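Local coordinates for protein ATP-dependent DNA ligase (Mycobacterium tuberculosis, PDB 6NHX) that joins DNA ends by ATP-dependent ligation, working with Ku to repair double-strand breaks by non-homologous end joining, at residues R170-Q175 and C180-K185; A27-W32 and D126-L131. The protein carries 1 engineered substitution. All blocks are in the same frame, centred on the assembly; numbering follows the deposited sequence.

Contact 1 of 2, residues R170-Q175 and C180-K185; sequences RDSRYQ and CASWVK. With ATP (adenosine-5'-triphosphate), chain B.
With chi1 at -165° for Tyr174 and -76° for Trp183, the two side chains bring their rings together at a slant. Tyr174 CE1 lies 4.1 Å from Trp183 CH2, on the six-membered part of the indole. Beyond that ring, the OH of Tyr174 is held by Asp78 and by the backbone N of Met11. Further along, two serines back onto each other through carbon, with Ser172 CB 3.6 Å from Ser182 CB. Their hydroxyls turn to two waters instead. One water accepts from Trp183 NE1 at 3.0 Å. It donates to Ser172 OG at 2.8 Å and also to Arg173 O. The Ser172 hydroxyl has a second bond, to Arg169 O. The other water accepts from Ser182 OG and donates to Gln175 OE1 at 3.0 Å. It also donates to Arg173 O, so this carbonyl takes two water bonds and joins the two bridges. The end of Gln175 lies against Cys180, with OE1 3.6 Å from SG.

Residues 180-183 form a type I beta turn. It leads into strand 184-187, which carries motif V of the nucleotidyltransferase domain of DNA ligases. In this chain the motif begins with the Trp-Val-Lys of 183-185. Trp183 and Lys185 reach different parts of the nucleotide. Trp183 CZ3 comes within 3.7 Å of C2 on the adenine, approaching at a slant, and the indole also has a cation-pi contact with Lys168. Lys185 is extended beyond CG and runs to the phosphates. Its NZ is 2.7 Å from ATP O1A and is also hydrogen-bonded to O1G, so one ammonium group spans the alpha and gamma phosphates.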
loop_
_atom_site.group_PDB
_atom_site.type_symbol
_atom_site.label_atom_id
_atom_site.label_comp_id
_atom_site.label_asym_id
_atom_site.label_seq_id
_atom_site.Cartn_x
_atom_site.Cartn_y
_atom_site.Cartn_z
ATOM N N ARG A 170 4.598 -10.959 -19.318
ATOM C CA ARG A 170 3.411 -11.310 -20.091
ATOM C C ARG A 170 3.165 -12.817 -20.116
ATOM O O ARG A 170 2.011 -13.249 -20.211
ATOM C CB ARG A 170 3.538 -10.746 -21.504
ATOM C CG ARG A 170 3.449 -9.223 -21.530
ATOM C CD ARG A 170 3.660 -8.648 -22.914
ATOM N NE ARG A 170 3.382 -7.213 -22.948
ATOM C CZ ARG A 170 2.163 -6.680 -22.979
ATOM N NH1 ARG A 170 1.094 -7.461 -22.987
ATOM N NH2 ARG A 170 2.014 -5.363 -22.997
ATOM N N ASP A 171 4.220 -13.622 -20.038
ATOM C CA ASP A 171 4.105 -15.074 -20.109
ATOM C C ASP A 171 3.937 -15.743 -18.745
ATOM O O ASP A 171 3.973 -16.976 -18.676
ATOM C CB ASP A 171 5.315 -15.670 -20.851
ATOM C CG ASP A 171 6.635 -15.444 -20.118
ATOM O OD1 ASP A 171 7.699 -15.725 -20.715
ATOM O OD2 ASP A 171 6.629 -15.000 -18.955
ATOM N N SER A 172 3.755 -14.979 -17.663
ATOM C CA SER A 172 3.896 -15.542 -16.325
ATOM C C SER A 172 2.589 -16.143 -15.799
ATOM O O SER A 172 1.495 -15.605 -16.004
ATOM C CB SER A 172 4.459 -14.514 -15.329
ATOM O OG SER A 172 3.659 -13.354 -15.210
ATOM N N ARG A 173 2.733 -17.255 -15.085
ATOM C CA ARG A 173 1.632 -17.871 -14.368
ATOM C C ARG A 173 1.396 -17.135 -13.047
ATOM O O ARG A 173 2.191 -16.295 -12.614
ATOM C CB ARG A 173 1.898 -19.365 -14.164
ATOM C CG ARG A 173 2.329 -19.780 -12.755
ATOM C CD ARG A 173 2.753 -21.253 -12.680
ATOM N NE ARG A 173 1.646 -22.188 -12.905
ATOM C CZ ARG A 173 0.632 -22.396 -12.064
ATOM N NH1 ARG A 173 0.559 -21.731 -10.915
ATOM N NH2 ARG A 173 -0.316 -23.277 -12.375
ATOM N N TYR A 174 0.280 -17.442 -12.398
ATOM C CA TYR A 174 -0.032 -16.888 -11.085
ATOM C C TYR A 174 0.411 -17.880 -10.025
ATOM O O TYR A 174 -0.024 -19.034 -10.039
ATOM C CB TYR A 174 -1.531 -16.610 -10.947
ATOM C CG TYR A 174 -1.833 -15.711 -9.773
ATOM C CD1 TYR A 174 -1.890 -14.330 -9.934
ATOM C CD2 TYR A 174 -1.999 -16.237 -8.488
ATOM C CE1 TYR A 174 -2.154 -13.479 -8.846
ATOM C CE2 TYR A 174 -2.238 -15.398 -7.395
ATOM C CZ TYR A 174 -2.320 -14.025 -7.590
ATOM O OH TYR A 174 -2.558 -13.201 -6.515
ATOM N N GLN A 175 1.283 -17.436 -9.113
ATOM C CA GLN A 175 1.868 -18.293 -8.083
ATOM C C GLN A 175 1.384 -17.863 -6.705
ATOM O O GLN A 175 1.975 -16.973 -6.075
ATOM C CB GLN A 175 3.398 -18.242 -8.172
ATOM C CG GLN A 175 3.894 -18.644 -9.542
ATOM C CD GLN A 175 5.379 -18.906 -9.586
ATOM O OE1 GLN A 175 6.100 -18.301 -10.381
ATOM N NE2 GLN A 175 5.847 -19.819 -8.743
ATOM N N CYS A 180 7.843 -13.465 -6.501
ATOM C CA CYS A 180 8.379 -14.041 -7.726
ATOM C C CYS A 180 9.146 -13.015 -8.546
ATOM O O CYS A 180 8.817 -11.824 -8.558
ATOM C CB CYS A 180 7.242 -14.593 -8.593
ATOM S SG CYS A 180 6.289 -15.882 -7.767
ATOM N N ALA A 181 10.151 -13.508 -9.272
ATOM C CA ALA A 181 10.926 -12.667 -10.175
ATOM C C ALA A 181 10.115 -12.191 -11.374
ATOM O O ALA A 181 10.523 -11.240 -12.049
ATOM C CB ALA A 181 12.172 -13.417 -10.657
ATOM N N SER A 182 8.961 -12.800 -11.638
ATOM C CA SER A 182 8.123 -12.409 -12.760
ATOM C C SER A 182 7.301 -11.153 -12.482
ATOM O O SER A 182 6.642 -10.648 -13.402
ATOM C CB SER A 182 7.197 -13.568 -13.118
ATOM O OG SER A 182 6.466 -13.946 -11.960
ATOM N N TRP A 183 7.289 -10.661 -11.242
ATOM C CA TRP A 183 6.637 -9.404 -10.888
ATOM C C TRP A 183 7.679 -8.516 -10.231
ATOM O O TRP A 183 8.336 -8.942 -9.278
ATOM C CB TRP A 183 5.505 -9.623 -9.873
ATOM C CG TRP A 183 4.207 -10.189 -10.370
ATOM C CD1 TRP A 183 3.990 -10.883 -11.512
ATOM C CD2 TRP A 183 2.950 -10.074 -9.713
ATOM N NE1 TRP A 183 2.650 -11.234 -11.606
ATOM C CE2 TRP A 183 1.999 -10.745 -10.504
ATOM C CE3 TRP A 183 2.538 -9.486 -8.514
ATOM C CZ2 TRP A 183 0.643 -10.825 -10.142
ATOM C CZ3 TRP A 183 1.204 -9.564 -8.151
ATOM C CH2 TRP A 183 0.277 -10.229 -8.965
ATOM N N VAL A 184 7.827 -7.285 -10.726
ATOM C CA VAL A 184 8.863 -6.377 -10.237
ATOM C C VAL A 184 8.193 -5.078 -9.809
ATOM O O VAL A 184 7.462 -4.466 -10.599
ATOM C CB VAL A 184 9.905 -6.099 -11.328
ATOM C CG1 VAL A 184 10.969 -5.163 -10.792
ATOM C CG2 VAL A 184 10.539 -7.408 -11.814
ATOM N N LYS A 185 8.417 -4.657 -8.568
ATOM C CA LYS A 185 7.814 -3.448 -8.027
ATOM C C LYS A 185 8.865 -2.354 -7.875
ATOM O O LYS A 185 9.989 -2.626 -7.445
ATOM C CB LYS A 185 7.115 -3.704 -6.683
ATOM C CG LYS A 185 7.947 -4.470 -5.675
ATOM C CD LYS A 185 7.300 -4.451 -4.299
ATOM C CE LYS A 185 8.199 -5.103 -3.263
ATOM N NZ LYS A 185 7.686 -4.898 -1.871
HETATM P PG ATP B . 4.954 -6.335 0.199
HETATM O O1G ATP B . 5.478 -6.489 -1.214
HETATM O O2G ATP B . 5.438 -7.380 1.186
HETATM O O3G ATP B . 3.448 -6.141 0.239
HETATM P PB ATP B . 4.983 -3.510 0.970
HETATM O O1B ATP B . 6.021 -2.611 1.591
HETATM O O2B ATP B . 3.590 -3.612 1.554
HETATM O O3B ATP B . 5.625 -4.977 0.785
HETATM P PA ATP B . 5.514 -2.035 -1.469
HETATM O O1A ATP B . 6.990 -2.289 -1.445
HETATM O O2A ATP B . 4.869 -0.723 -1.104
HETATM O O3A ATP B . 4.822 -3.166 -0.580
HETATM O "O5'" ATP B . 4.911 -2.611 -2.856
HETATM C "C5'" ATP B . 3.590 -2.272 -3.267
HETATM C "C4'" ATP B . 2.550 -3.179 -2.601
HETATM O "O4'" ATP B . 1.298 -2.917 -3.234
HETATM C "C3'" ATP B . 2.823 -4.657 -2.781
HETATM O "O3'" ATP B . 2.170 -5.371 -1.735
HETATM C "C2'" ATP B . 2.099 -4.930 -4.068
HETATM O "O2'" ATP B . 1.769 -6.317 -4.232
HETATM C "C1'" ATP B . 0.846 -4.071 -3.938
HETATM N N9 ATP B . 0.375 -3.566 -5.244
HETATM C C8 ATP B . -0.003 -2.293 -5.523
HETATM N N7 ATP B . -0.417 -2.182 -6.816
HETATM C C5 ATP B . -0.316 -3.412 -7.353
HETATM C C6 ATP B . -0.565 -3.985 -8.668
HETATM N N6 ATP B . -0.988 -3.211 -9.674
HETATM N N1 ATP B . -0.332 -5.295 -8.833
HETATM C C2 ATP B . 0.107 -6.085 -7.846
HETATM N N3 ATP B . 0.374 -5.626 -6.614
HETATM C C4 ATP B . 0.200 -4.315 -6.332
HETATM O O HOH W 1 1.654 -13.546 -13.288
HETATM O O HOH W 2 5.087 -16.378 -12.429
#

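Contact 2 of 2, residues A27-W32 and D126-L131; sequences AFEGMW and DRRKLL. Engineered in segment 27-32: Met31 (natural residue Lys). With ATP (adenosine-5'-triphosphate), chain B.
The adenine pocket of the nucleotidyltransferase domain meets helix 124-136 through one charged pair, Glu29 and Arg128. Glu29 stands on strand 26-31. Its chain is extended beyond CG (chi2 -175°), which carries the carboxylate out between the base and the helix. The Arg128 chain is bent, and its NH1 lies 3.6 Å from Glu29 OE1 in a rather long salt bridge. The carboxylate and guanidinium planes are 50° apart, so the pair does not form a flat fork. The strongest polar partner of each lies elsewhere. Glu29 OE1 is bonded to Tyr124 OH and paired with Lys168, and Arg128 NH2 is bonded to Pro143 O. The bonds to OE1 would hold the carboxylate in place, and the Pro143 bond would fix the arginine. The positive neighbours probably keep the carboxylate ionised.

The other oxygen, OE2, serves the nucleotide. It accepts from ATP N6 at 2.8 Å, with an almost straight bond of 169°. The same amino group gives a more bent bond to Gly30 O at 3.0 Å. Trp32 N donates to ATP N7 at 2.9 Å. The adenine is thus read along its N6 and N7 side, two of the bonds coming from the main chain. Gly30 O also lies 3.3 Å above one face of the Trp32 ring, offset toward its rim. Trp107 and Trp162 pack edge-to-face with that ring. Met31, an engineered residue, places SD 3.8 Å from ATP C5'. Residues 31-32 open the natural Lys-x-Asp-Gly sequence, the first conserved motif of ATP-dependent DNA ligases, which begins within the adenine-binding segment.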
loop_
_atom_site.group_PDB
_atom_site.type_symbol
_atom_site.label_atom_id
_atom_site.label_comp_id
_atom_site.label_asym_id
_atom_site.label_seq_id
_atom_site.Cartn_x
_atom_site.Cartn_y
_atom_site.Cartn_z
ATOM N N ALA A 27 4.367 -6.416 -19.147
ATOM C CA ALA A 27 3.265 -5.475 -19.000
ATOM C C ALA A 27 3.548 -4.607 -17.784
ATOM O O ALA A 27 4.227 -5.041 -16.849
ATOM C CB ALA A 27 1.946 -6.230 -18.812
ATOM N N PHE A 28 3.030 -3.377 -17.798
ATOM C CA PHE A 28 3.303 -2.414 -16.737
ATOM C C PHE A 28 1.994 -1.895 -16.167
ATOM O O PHE A 28 1.115 -1.442 -16.913
ATOM C CB PHE A 28 4.150 -1.266 -17.271
ATOM C CG PHE A 28 5.450 -1.734 -17.843
ATOM C CD1 PHE A 28 6.458 -2.203 -17.015
ATOM C CD2 PHE A 28 5.644 -1.768 -19.210
ATOM C CE1 PHE A 28 7.644 -2.670 -17.550
ATOM C CE2 PHE A 28 6.816 -2.250 -19.747
ATOM C CZ PHE A 28 7.828 -2.683 -18.913
ATOM N N GLU A 29 1.858 -1.991 -14.848
ATOM C CA GLU A 29 0.687 -1.503 -14.141
ATOM C C GLU A 29 1.092 -0.409 -13.171
ATOM O O GLU A 29 2.235 -0.388 -12.683
ATOM C CB GLU A 29 0.067 -2.632 -13.313
ATOM C CG GLU A 29 -0.587 -3.753 -14.112
ATOM C CD GLU A 29 -1.278 -4.768 -13.215
ATOM O OE1 GLU A 29 -1.369 -5.938 -13.621
ATOM O OE2 GLU A 29 -1.721 -4.397 -12.110
ATOM N N GLY A 30 0.175 0.490 -12.863
ATOM C CA GLY A 30 0.381 1.389 -11.749
ATOM C C GLY A 30 0.434 0.647 -10.427
ATOM O O GLY A 30 -0.227 -0.376 -10.223
ATOM N N MET A 31 1.284 1.138 -9.524
ATOM C CA MET A 31 1.314 0.651 -8.149
ATOM C C MET A 31 0.296 1.441 -7.329
ATOM O O MET A 31 0.408 2.668 -7.218
ATOM C CB MET A 31 2.710 0.829 -7.556
ATOM C CG MET A 31 2.770 0.430 -6.089
ATOM S SD MET A 31 4.341 0.866 -5.323
ATOM C CE MET A 31 5.438 -0.286 -6.152
ATOM N N TRP A 32 -0.675 0.734 -6.746
ATOM C CA TRP A 32 -1.785 1.336 -6.002
ATOM C C TRP A 32 -1.586 1.111 -4.502
ATOM O O TRP A 32 -1.587 -0.039 -4.044
ATOM C CB TRP A 32 -3.125 0.736 -6.441
ATOM C CG TRP A 32 -3.268 0.585 -7.932
ATOM C CD1 TRP A 32 -3.530 -0.578 -8.622
ATOM C CD2 TRP A 32 -3.127 1.617 -8.916
ATOM N NE1 TRP A 32 -3.580 -0.319 -9.981
ATOM C CE2 TRP A 32 -3.310 1.016 -10.185
ATOM C CE3 TRP A 32 -2.833 2.993 -8.852
ATOM C CZ2 TRP A 32 -3.253 1.751 -11.376
ATOM C CZ3 TRP A 32 -2.766 3.718 -10.038
ATOM C CH2 TRP A 32 -2.978 3.094 -11.284
ATOM N N ASP A 126 -3.022 -13.402 -21.122
ATOM C CA ASP A 126 -4.343 -13.949 -21.421
ATOM C C ASP A 126 -5.319 -13.732 -20.269
ATOM O O ASP A 126 -6.502 -13.465 -20.507
ATOM C CB ASP A 126 -4.225 -15.435 -21.755
ATOM C CG ASP A 126 -3.314 -15.694 -22.934
ATOM O OD1 ASP A 126 -3.409 -14.940 -23.919
ATOM O OD2 ASP A 126 -2.512 -16.654 -22.880
ATOM N N ARG A 127 -4.860 -13.862 -19.017
ATOM C CA ARG A 127 -5.728 -13.532 -17.891
ATOM C C ARG A 127 -6.199 -12.081 -17.980
ATOM O O ARG A 127 -7.365 -11.776 -17.693
ATOM C CB ARG A 127 -5.024 -13.763 -16.559
ATOM C CG ARG A 127 -4.446 -15.164 -16.360
ATOM C CD ARG A 127 -4.144 -15.437 -14.882
ATOM N NE ARG A 127 -3.241 -14.437 -14.280
ATOM C CZ ARG A 127 -1.913 -14.483 -14.283
ATOM N NH1 ARG A 127 -1.272 -15.475 -14.883
ATOM N NH2 ARG A 127 -1.222 -13.523 -13.690
ATOM N N ARG A 128 -5.303 -11.176 -18.394
ATOM C CA ARG A 128 -5.641 -9.764 -18.490
ATOM C C ARG A 128 -6.739 -9.532 -19.517
ATOM O O ARG A 128 -7.677 -8.771 -19.272
ATOM C CB ARG A 128 -4.395 -8.957 -18.852
ATOM C CG ARG A 128 -3.497 -8.634 -17.690
ATOM C CD ARG A 128 -4.113 -7.704 -16.639
ATOM N NE ARG A 128 -4.641 -6.459 -17.189
ATOM C CZ ARG A 128 -4.836 -5.349 -16.475
ATOM N NH1 ARG A 128 -4.526 -5.325 -15.186
ATOM N NH2 ARG A 128 -5.350 -4.272 -17.050
ATOM N N LYS A 129 -6.628 -10.167 -20.688
ATOM C CA LYS A 129 -7.652 -9.987 -21.710
ATOM C C LYS A 129 -9.002 -10.481 -21.211
ATOM O O LYS A 129 -10.037 -9.846 -21.452
ATOM C CB LYS A 129 -7.246 -10.681 -23.013
ATOM C CG LYS A 129 -6.029 -10.052 -23.674
ATOM C CD LYS A 129 -6.354 -9.422 -25.013
ATOM C CE LYS A 129 -5.182 -8.589 -25.523
ATOM N NZ LYS A 129 -5.099 -7.260 -24.847
ATOM N N LEU A 130 -9.008 -11.596 -20.477
ATOM C CA LEU A 130 -10.268 -12.078 -19.917
ATOM C C LEU A 130 -10.819 -11.115 -18.873
ATOM O O LEU A 130 -12.030 -10.870 -18.815
ATOM C CB LEU A 130 -10.070 -13.449 -19.280
ATOM C CG LEU A 130 -9.768 -14.607 -20.211
ATOM C CD1 LEU A 130 -9.486 -15.846 -19.365
ATOM C CD2 LEU A 130 -10.929 -14.860 -21.150
ATOM N N LEU A 131 -9.940 -10.570 -18.031
ATOM C CA LEU A 131 -10.373 -9.601 -17.029
ATOM C C LEU A 131 -10.936 -8.343 -17.681
ATOM O O LEU A 131 -11.984 -7.828 -17.265
ATOM C CB LEU A 131 -9.175 -9.257 -16.149
ATOM C CG LEU A 131 -9.354 -8.187 -15.078
ATOM C CD1 LEU A 131 -10.415 -8.622 -14.067
ATOM C CD2 LEU A 131 -8.010 -7.888 -14.413
HETATM P PG ATP B . 4.954 -6.335 0.199
HETATM O O1G ATP B . 5.478 -6.489 -1.214
HETATM O O2G ATP B . 5.438 -7.380 1.186
HETATM O O3G ATP B . 3.448 -6.141 0.239
HETATM P PB ATP B . 4.983 -3.510 0.970
HETATM O O1B ATP B . 6.021 -2.611 1.591
HETATM O O2B ATP B . 3.590 -3.612 1.554
HETATM O O3B ATP B . 5.625 -4.977 0.785
HETATM P PA ATP B . 5.514 -2.035 -1.469
HETATM O O1A ATP B . 6.990 -2.289 -1.445
HETATM O O2A ATP B . 4.869 -0.723 -1.104
HETATM O O3A ATP B . 4.822 -3.166 -0.580
HETATM O "O5'" ATP B . 4.911 -2.611 -2.856
HETATM C "C5'" ATP B . 3.590 -2.272 -3.267
HETATM C "C4'" ATP B . 2.550 -3.179 -2.601
HETATM O "O4'" ATP B . 1.298 -2.917 -3.234
HETATM C "C3'" ATP B . 2.823 -4.657 -2.781
HETATM O "O3'" ATP B . 2.170 -5.371 -1.735
HETATM C "C2'" ATP B . 2.099 -4.930 -4.068
HETATM O "O2'" ATP B . 1.769 -6.317 -4.232
HETATM C "C1'" ATP B . 0.846 -4.071 -3.938
HETATM N N9 ATP B . 0.375 -3.566 -5.244
HETATM C C8 ATP B . -0.003 -2.293 -5.523
HETATM N N7 ATP B . -0.417 -2.182 -6.816
HETATM C C5 ATP B . -0.316 -3.412 -7.353
HETATM C C6 ATP B . -0.565 -3.985 -8.668
HETATM N N6 ATP B . -0.988 -3.211 -9.674
HETATM N N1 ATP B . -0.332 -5.295 -8.833
HETATM C C2 ATP B . 0.107 -6.085 -7.846
HETATM N N3 ATP B . 0.374 -5.626 -6.614
HETATM C C4 ATP B . 0.200 -4.315 -6.332
#

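Contact 2 comes first along the chain, and contact 1 opens after the second segment of contact 2 has closed. Their centres are about 11 Å apart, on the same side of the chain's centre. Both reach the mixed sheet of the nucleotidyltransferase domain. Residues 27-31 lie on strand 26-31, at one edge of the sheet, and residues 184-185 lie on strand 184-187, with strand 164-169 between the two. The loop of residues 170-175 follows strand 164-169 and passes helix 124-136. There Arg127 NH1 is 3.0 Å from Ser172 O, a probable hydrogen bond that joins the contacts. Both touch the adenine of ATP, and contact 1 also its phosphates, so parts of one sheet close around the nucleotide.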